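Local coordinates for cell envelope-related transcriptional attenuator domain-containing protein (Streptococcus agalactiae, PDB 3OKZ), which is of uncharacterised function but belongs to the LytR/CpsA/Psr family, whose members are linked to cell-envelope assembly, probably by attaching glycopolymers to peptidoglycan, at residues K226-P229 / N230-Y234; N134-D137 / F138-I142. All blocks are in the same frame, centred on the assembly; numbering follows the deposited sequence.

Contact 1: residues K226-P229 / N230-Y234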
ATOM      1  N   LYS A 226       0.866  -0.726 -27.030  1.00 86.79           N
ATOM      2  CA  LYS A 226       1.215   0.682 -27.205  1.00 84.86           C
ATOM      3  C   LYS A 226       1.169   1.412 -25.868  1.00 84.23           C
ATOM      4  O   LYS A 226       1.004   2.631 -25.821  1.00 78.01           O
ATOM      5  CB  LYS A 226       0.244   1.373 -28.164  1.00 81.53           C
ATOM      6  CG  LYS A 226       0.696   1.437 -29.614  1.00 73.23           C
ATOM      7  CD  LYS A 226       0.577   0.101 -30.313  1.00 73.90           C
ATOM      8  CE  LYS A 226       0.687   0.294 -31.812  1.00 78.36           C
ATOM      9  NZ  LYS A 226      -0.339   1.267 -32.298  1.00 78.72           N
ATOM     10  N   THR A 227       1.315   0.659 -24.784  1.00 83.78           N
ATOM     11  CA  THR A 227       1.278   1.227 -23.445  1.00 74.70           C
ATOM     12  C   THR A 227       2.677   1.303 -22.846  1.00 71.28           C
ATOM     13  O   THR A 227       2.908   2.005 -21.860  1.00 79.32           O
ATOM     14  CB  THR A 227       0.369   0.377 -22.529  1.00 82.36           C
ATOM     15  OG1 THR A 227      -0.968   0.399 -23.042  1.00 85.22           O
ATOM     16  CG2 THR A 227       0.366   0.912 -21.109  1.00 83.05           C
ATOM     17  N   ILE A 228       3.615   0.588 -23.450  1.00 61.63           N
ATOM     18  CA  ILE A 228       4.977   0.588 -22.946  1.00 61.81           C
ATOM     19  C   ILE A 228       5.726   1.900 -23.205  1.00 66.05           C
ATOM     20  O   ILE A 228       6.510   2.341 -22.365  1.00 72.86           O
ATOM     21  CB  ILE A 228       5.785  -0.600 -23.525  1.00 63.05           C
ATOM     22  CG1 ILE A 228       6.279  -0.281 -24.935  1.00 70.16           C
ATOM     23  CG2 ILE A 228       4.905  -1.844 -23.563  1.00 55.99           C
ATOM     24  CD1 ILE A 228       7.200  -1.338 -25.519  1.00 71.78           C
ATOM     25  N   PRO A 229       5.489   2.555 -24.357  1.00 62.50           N
ATOM     26  CA  PRO A 229       6.223   3.807 -24.577  1.00 62.91           C
ATOM     27  C   PRO A 229       5.871   4.788 -23.473  1.00 58.17           C
ATOM     28  O   PRO A 229       6.727   5.486 -22.922  1.00 50.18           O
ATOM     29  CB  PRO A 229       5.707   4.280 -25.940  1.00 60.56           C
ATOM     30  CG  PRO A 229       5.247   3.016 -26.609  1.00 56.08           C
ATOM     31  CD  PRO A 229       4.559   2.304 -25.470  1.00 58.08           C
ATOM     32  N   ASN A 230       4.583   4.806 -23.160  1.00 59.18           N
ATOM     33  CA  ASN A 230       4.014   5.671 -22.145  1.00 57.32           C
ATOM     34  C   ASN A 230       4.551   5.337 -20.760  1.00 44.88           C
ATOM     35  O   ASN A 230       5.030   6.213 -20.040  1.00 39.21           O
ATOM     36  CB  ASN A 230       2.501   5.506 -22.172  1.00 60.34           C
ATOM     37  CG  ASN A 230       1.951   5.546 -23.577  1.00 67.43           C
ATOM     38  OD1 ASN A 230       1.651   6.612 -24.108  1.00 72.21           O
ATOM     39  ND2 ASN A 230       1.839   4.379 -24.199  1.00 67.33           N
ATOM     40  N   LEU A 231       4.467   4.066 -20.388  1.00 31.70           N
ATOM     41  CA  LEU A 231       4.947   3.638 -19.088  1.00 23.56           C
ATOM     42  C   LEU A 231       6.463   3.786 -18.944  1.00 31.00           C
ATOM     43  O   LEU A 231       6.945   4.305 -17.929  1.00 39.57           O
ATOM     44  CB  LEU A 231       4.498   2.203 -18.833  1.00 31.39           C
ATOM     45  CG  LEU A 231       3.026   2.168 -18.399  1.00 35.95           C
ATOM     46  CD1 LEU A 231       2.420   0.803 -18.671  1.00 35.01           C
ATOM     47  CD2 LEU A 231       2.933   2.532 -16.915  1.00 26.99           C
ATOM     48  N   LEU A 232       7.210   3.350 -19.958  1.00 21.71           N
ATOM     49  CA  LEU A 232       8.667   3.472 -19.937  1.00 22.25           C
ATOM     50  C   LEU A 232       9.049   4.910 -19.614  1.00 28.15           C
ATOM     51  O   LEU A 232      10.137   5.183 -19.102  1.00 32.82           O
ATOM     52  CB  LEU A 232       9.250   3.102 -21.296  1.00 20.07           C
ATOM     53  CG  LEU A 232       9.500   1.642 -21.668  1.00 27.63           C
ATOM     54  CD1 LEU A 232       8.576   0.700 -20.918  1.00 34.83           C
ATOM     55  CD2 LEU A 232       9.308   1.511 -23.170  1.00 18.67           C
ATOM     56  N   ALA A 233       8.149   5.831 -19.926  1.00 16.52           N
ATOM     57  CA  ALA A 233       8.401   7.230 -19.666  1.00 22.13           C
ATOM     58  C   ALA A 233       8.639   7.481 -18.183  1.00 29.85           C
ATOM     59  O   ALA A 233       9.212   8.510 -17.819  1.00 35.97           O
ATOM     60  CB  ALA A 233       7.236   8.074 -20.159  1.00 26.88           C
ATOM     61  N   TYR A 234       8.217   6.550 -17.324  1.00 20.25           N
ATOM     62  CA  TYR A 234       8.398   6.737 -15.882  1.00 15.97           C
ATOM     63  C   TYR A 234       9.480   5.843 -15.260  1.00 16.18           C
ATOM     64  O   TYR A 234       9.761   5.925 -14.057  1.00 23.62           O
ATOM     65  CB  TYR A 234       7.075   6.520 -15.149  1.00 21.85           C
ATOM     66  CG  TYR A 234       5.905   7.327 -15.682  1.00 22.87           C
ATOM     67  CD1 TYR A 234       5.246   6.947 -16.848  1.00 19.69           C
ATOM     68  CD2 TYR A 234       5.427   8.446 -14.990  1.00 28.35           C
ATOM     69  CE1 TYR A 234       4.128   7.653 -17.317  1.00 29.39           C
ATOM     70  CE2 TYR A 234       4.314   9.161 -15.448  1.00 30.55           C
ATOM     71  CZ  TYR A 234       3.665   8.754 -16.612  1.00 33.50           C
ATOM     72  OH  TYR A 234       2.540   9.422 -17.056  1.00 36.82           O
TER
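Thr-227 and Leu-231 lie side by side and point the same way, as do Ile-228 and Leu-232, so the contact consists of two neighbouring i to i+4 pairs. In the first, the methyl CG2 of Thr-227 is modelled 3.2 Å from CD1 of Leu-231, a spacing left uncertain by the poor order of the threonine. With chi1 at -62°, CG2 stands opposite the backbone nitrogen on the leucine side, while OG1 turns back to hydrogen-bond the carbonyl oxygens of Ser-224 and Ser-225, which its one proton can serve only by sharing or in alternation. In the second pair, CG1 of Ile-228 runs alongside CD2 of Leu-232 at 3.9 Å, and both side chains also touch Ile-203 of helix 203-212.

The shared direction of each pair follows from the backbone. Leu-231 N donates to Thr-227 O at 3.0 Å with an N-H...O angle of 164°, and Leu-232 N donates to Ile-228 O at 2.7 Å; both are i+4 bonds. The Asn-230 side chain turns back toward the preceding loop, where its ND2 makes a weak and doubtful bond to Lys-226 O, 2.5 Å and bent to 117°. The same ND2 passes CD of Pro-229 at 3.6 Å.

Beyond the pairs, Asn-230 and Leu-231 rest on Ile-14 of the N-terminal segment, and the hydroxyl of Tyr-234 bonds Lys-18 O. Proline at the second position of helix 228-232 fits the first turn, where its missing N-H costs no helical bond. The features are those of a short surface helix with i to i+4 side-chain pairs at its start.

Contact 2: residues N134-D137 / F138-I142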
ATOM      1  N   ASN A 134      18.216  -9.815   8.062  1.00 10.47           N
ATOM      2  CA  ASN A 134      17.400 -10.021   9.258  1.00 11.55           C
ATOM      3  C   ASN A 134      18.155  -9.500  10.466  1.00 22.12           C
ATOM      4  O   ASN A 134      18.982 -10.198  11.040  1.00 33.75           O
ATOM      5  CB  ASN A 134      17.088 -11.507   9.439  1.00 18.83           C
ATOM      6  CG  ASN A 134      16.478 -11.809  10.792  1.00 30.35           C
ATOM      7  OD1 ASN A 134      15.653 -11.046  11.296  1.00 39.87           O
ATOM      8  ND2 ASN A 134      16.870 -12.929  11.383  1.00 36.83           N
ATOM      9  N   LYS A 135      17.857  -8.268  10.851  1.00 25.14           N
ATOM     10  CA  LYS A 135      18.548  -7.634  11.967  1.00 27.62           C
ATOM     11  C   LYS A 135      18.359  -8.350  13.295  1.00 22.10           C
ATOM     12  O   LYS A 135      19.068  -8.063  14.255  1.00 22.01           O
ATOM     13  CB  LYS A 135      18.108  -6.171  12.094  1.00 18.51           C
ATOM     14  CG  LYS A 135      16.606  -6.018  12.271  1.00 41.01           C
ATOM     15  CD  LYS A 135      16.169  -4.582  12.524  1.00 42.21           C
ATOM     16  CE  LYS A 135      14.664  -4.533  12.762  1.00 37.90           C
ATOM     17  NZ  LYS A 135      14.170  -3.170  13.093  1.00 39.19           N
ATOM     18  N   PHE A 136      17.424  -9.293  13.349  1.00 29.54           N
ATOM     19  CA  PHE A 136      17.165 -10.022  14.589  1.00 36.66           C
ATOM     20  C   PHE A 136      18.119 -11.182  14.873  1.00 34.86           C
ATOM     21  O   PHE A 136      19.007 -11.500  14.087  1.00 36.58           O
ATOM     22  CB  PHE A 136      15.730 -10.555  14.607  1.00 35.96           C
ATOM     23  CG  PHE A 136      14.692  -9.503  14.368  1.00 31.79           C
ATOM     24  CD1 PHE A 136      14.086  -9.375  13.122  1.00 34.57           C
ATOM     25  CD2 PHE A 136      14.338  -8.617  15.382  1.00 25.94           C
ATOM     26  CE1 PHE A 136      13.145  -8.380  12.889  1.00 31.50           C
ATOM     27  CE2 PHE A 136      13.396  -7.614  15.159  1.00 30.58           C
ATOM     28  CZ  PHE A 136      12.799  -7.495  13.913  1.00 27.46           C
ATOM     29  N   ASP A 137      17.915 -11.808  16.023  1.00 41.63           N
ATOM     30  CA  ASP A 137      18.720 -12.933  16.449  1.00 32.08           C
ATOM     31  C   ASP A 137      18.006 -14.226  16.114  1.00 38.19           C
ATOM     32  O   ASP A 137      18.636 -15.252  15.898  1.00 56.67           O
ATOM     33  CB  ASP A 137      18.949 -12.854  17.948  1.00 31.60           C
ATOM     34  CG  ASP A 137      20.175 -12.063  18.302  1.00 48.14           C
ATOM     35  OD1 ASP A 137      20.380 -10.985  17.708  1.00 50.62           O
ATOM     36  OD2 ASP A 137      20.932 -12.524  19.183  1.00 62.80           O
ATOM     37  N   PHE A 138      16.683 -14.168  16.078  1.00 35.99           N
ATOM     38  CA  PHE A 138      15.857 -15.330  15.772  1.00 39.29           C
ATOM     39  C   PHE A 138      15.460 -15.319  14.300  1.00 46.33           C
ATOM     40  O   PHE A 138      15.777 -14.379  13.573  1.00 45.68           O
ATOM     41  CB  PHE A 138      14.604 -15.306  16.641  1.00 36.21           C
ATOM     42  CG  PHE A 138      13.969 -13.955  16.730  1.00 31.92           C
ATOM     43  CD1 PHE A 138      14.545 -12.953  17.511  1.00 33.85           C
ATOM     44  CD2 PHE A 138      12.831 -13.658  15.988  1.00 27.79           C
ATOM     45  CE1 PHE A 138      14.000 -11.673  17.546  1.00 33.51           C
ATOM     46  CE2 PHE A 138      12.278 -12.390  16.014  1.00 27.73           C
ATOM     47  CZ  PHE A 138      12.862 -11.391  16.794  1.00 32.51           C
ATOM     48  N   PRO A 139      14.776 -16.377  13.835  1.00 50.92           N
ATOM     49  CA  PRO A 139      14.365 -16.420  12.430  1.00 46.07           C
ATOM     50  C   PRO A 139      13.066 -15.650  12.244  1.00 36.41           C
ATOM     51  O   PRO A 139      12.130 -15.803  13.032  1.00 37.28           O
ATOM     52  CB  PRO A 139      14.163 -17.915  12.163  1.00 40.37           C
ATOM     53  CG  PRO A 139      14.935 -18.596  13.253  1.00 47.89           C
ATOM     54  CD  PRO A 139      14.661 -17.712  14.438  1.00 54.33           C
ATOM     55  N   ILE A 140      13.010 -14.809  11.218  1.00 27.75           N
ATOM     56  CA  ILE A 140      11.796 -14.058  10.954  1.00 21.41           C
ATOM     57  C   ILE A 140      10.810 -15.110  10.487  1.00 30.81           C
ATOM     58  O   ILE A 140      11.089 -15.843   9.545  1.00 47.10           O
ATOM     59  CB  ILE A 140      12.009 -13.013   9.843  1.00 11.42           C
ATOM     60  CG1 ILE A 140      12.944 -11.913  10.337  1.00  4.25           C
ATOM     61  CG2 ILE A 140      10.685 -12.424   9.423  1.00 13.19           C
ATOM     62  CD1 ILE A 140      13.104 -10.762   9.370  1.00  0.01           C
ATOM     63  N   SER A 141       9.669 -15.207  11.154  1.00 14.34           N
ATOM     64  CA  SER A 141       8.687 -16.209  10.768  1.00 20.92           C
ATOM     65  C   SER A 141       7.292 -15.939  11.315  1.00 20.22           C
ATOM     66  O   SER A 141       7.105 -15.145  12.240  1.00 17.73           O
ATOM     67  CB  SER A 141       9.145 -17.595  11.228  1.00 20.64           C
ATOM     68  OG  SER A 141       8.388 -18.044  12.338  1.00 13.11           O
ATOM     69  N   ILE A 142       6.314 -16.621  10.734  1.00 23.58           N
ATOM     70  CA  ILE A 142       4.927 -16.467  11.142  1.00 34.38           C
ATOM     71  C   ILE A 142       4.250 -17.838  11.241  1.00 37.79           C
ATOM     72  O   ILE A 142       3.022 -17.952  11.170  1.00 37.32           O
ATOM     73  CB  ILE A 142       4.173 -15.586  10.134  1.00  9.89           C
ATOM     74  CG1 ILE A 142       3.998 -16.339   8.809  1.00  1.39           C
ATOM     75  CG2 ILE A 142       4.961 -14.281   9.912  1.00 11.99           C
ATOM     76  CD1 ILE A 142       3.503 -15.477   7.670  1.00  1.94           C
TER
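Phe-136 and Phe-138 meet where the chain turns between strand 130-134 and the short strand 140-141. CB of Phe-136 lies over one face of the Phe-138 ring, 3.8 Å from its centroid and 20° off the normal, a CH-pi contact. The two rings are inclined at 36° with centroids 4.9 Å apart. Phe-138 gets there by an uncommon torsion: chi1 of 44° puts CG between its backbone nitrogen and carbonyl carbon, folding the ring back toward Phe-136.

The closely packed side is completed by Ile-140 and Asn-134, both buried. Ile-140 CG1 reaches CD1 of Phe-136 at 3.9 Å, the two side chains crossing at nearly a right angle, and Met-171 touches both. Asn-134 slides past Ile-140 in the opposite direction while its amide spans the turn. ND2 donates to Phe-138 O at 2.8 Å, although the position of ND2 is less certain, and OD1 takes a weak bond from Phe-136 N at 3.2 Å, the pattern of an Asx turn.

The solvent side is looser. Asp-137 is exposed, its CB no nearer than 4.4 Å to CD1 of Phe-138 and its carboxylate turned from the residues that follow. Separately, exposed Lys-135 lays CG over a face of the Phe-136 ring and pairs NZ with Glu-177 in a salt bridge.

The two amide bonds, one weak and one resting on a less certain ND2, are consistent with the modelled orientation of Asn-134. The chemistry therefore implies a turn probably steadied by a buried amide beside an aromatic-aliphatic cluster, with Lys-135 and Asp-137 on the exposed side.

In the fold
Both contacts are local and lie toward the periphery, each centred about 23 Å from the centre of the chain, yet they share no secondary-structure element and their nearest atoms are about 28 Å apart. Contact 1 is a surface contact with no buried residue among those touching; contact 2 is partly buried, with Asn-134 and Ile-140 enclosed. Regular i to i+4 backbone bonding sets the geometry around helix 228-232, whereas in the turn at 134-142 a side-chain amide and aromatic packing do that work. Their neighbours differ too: contact 1 meets helix 203-212 and the N-terminal segment, while contact 2 joins strand 130-134 to the two-stranded sheet of 140-141 and 152-153.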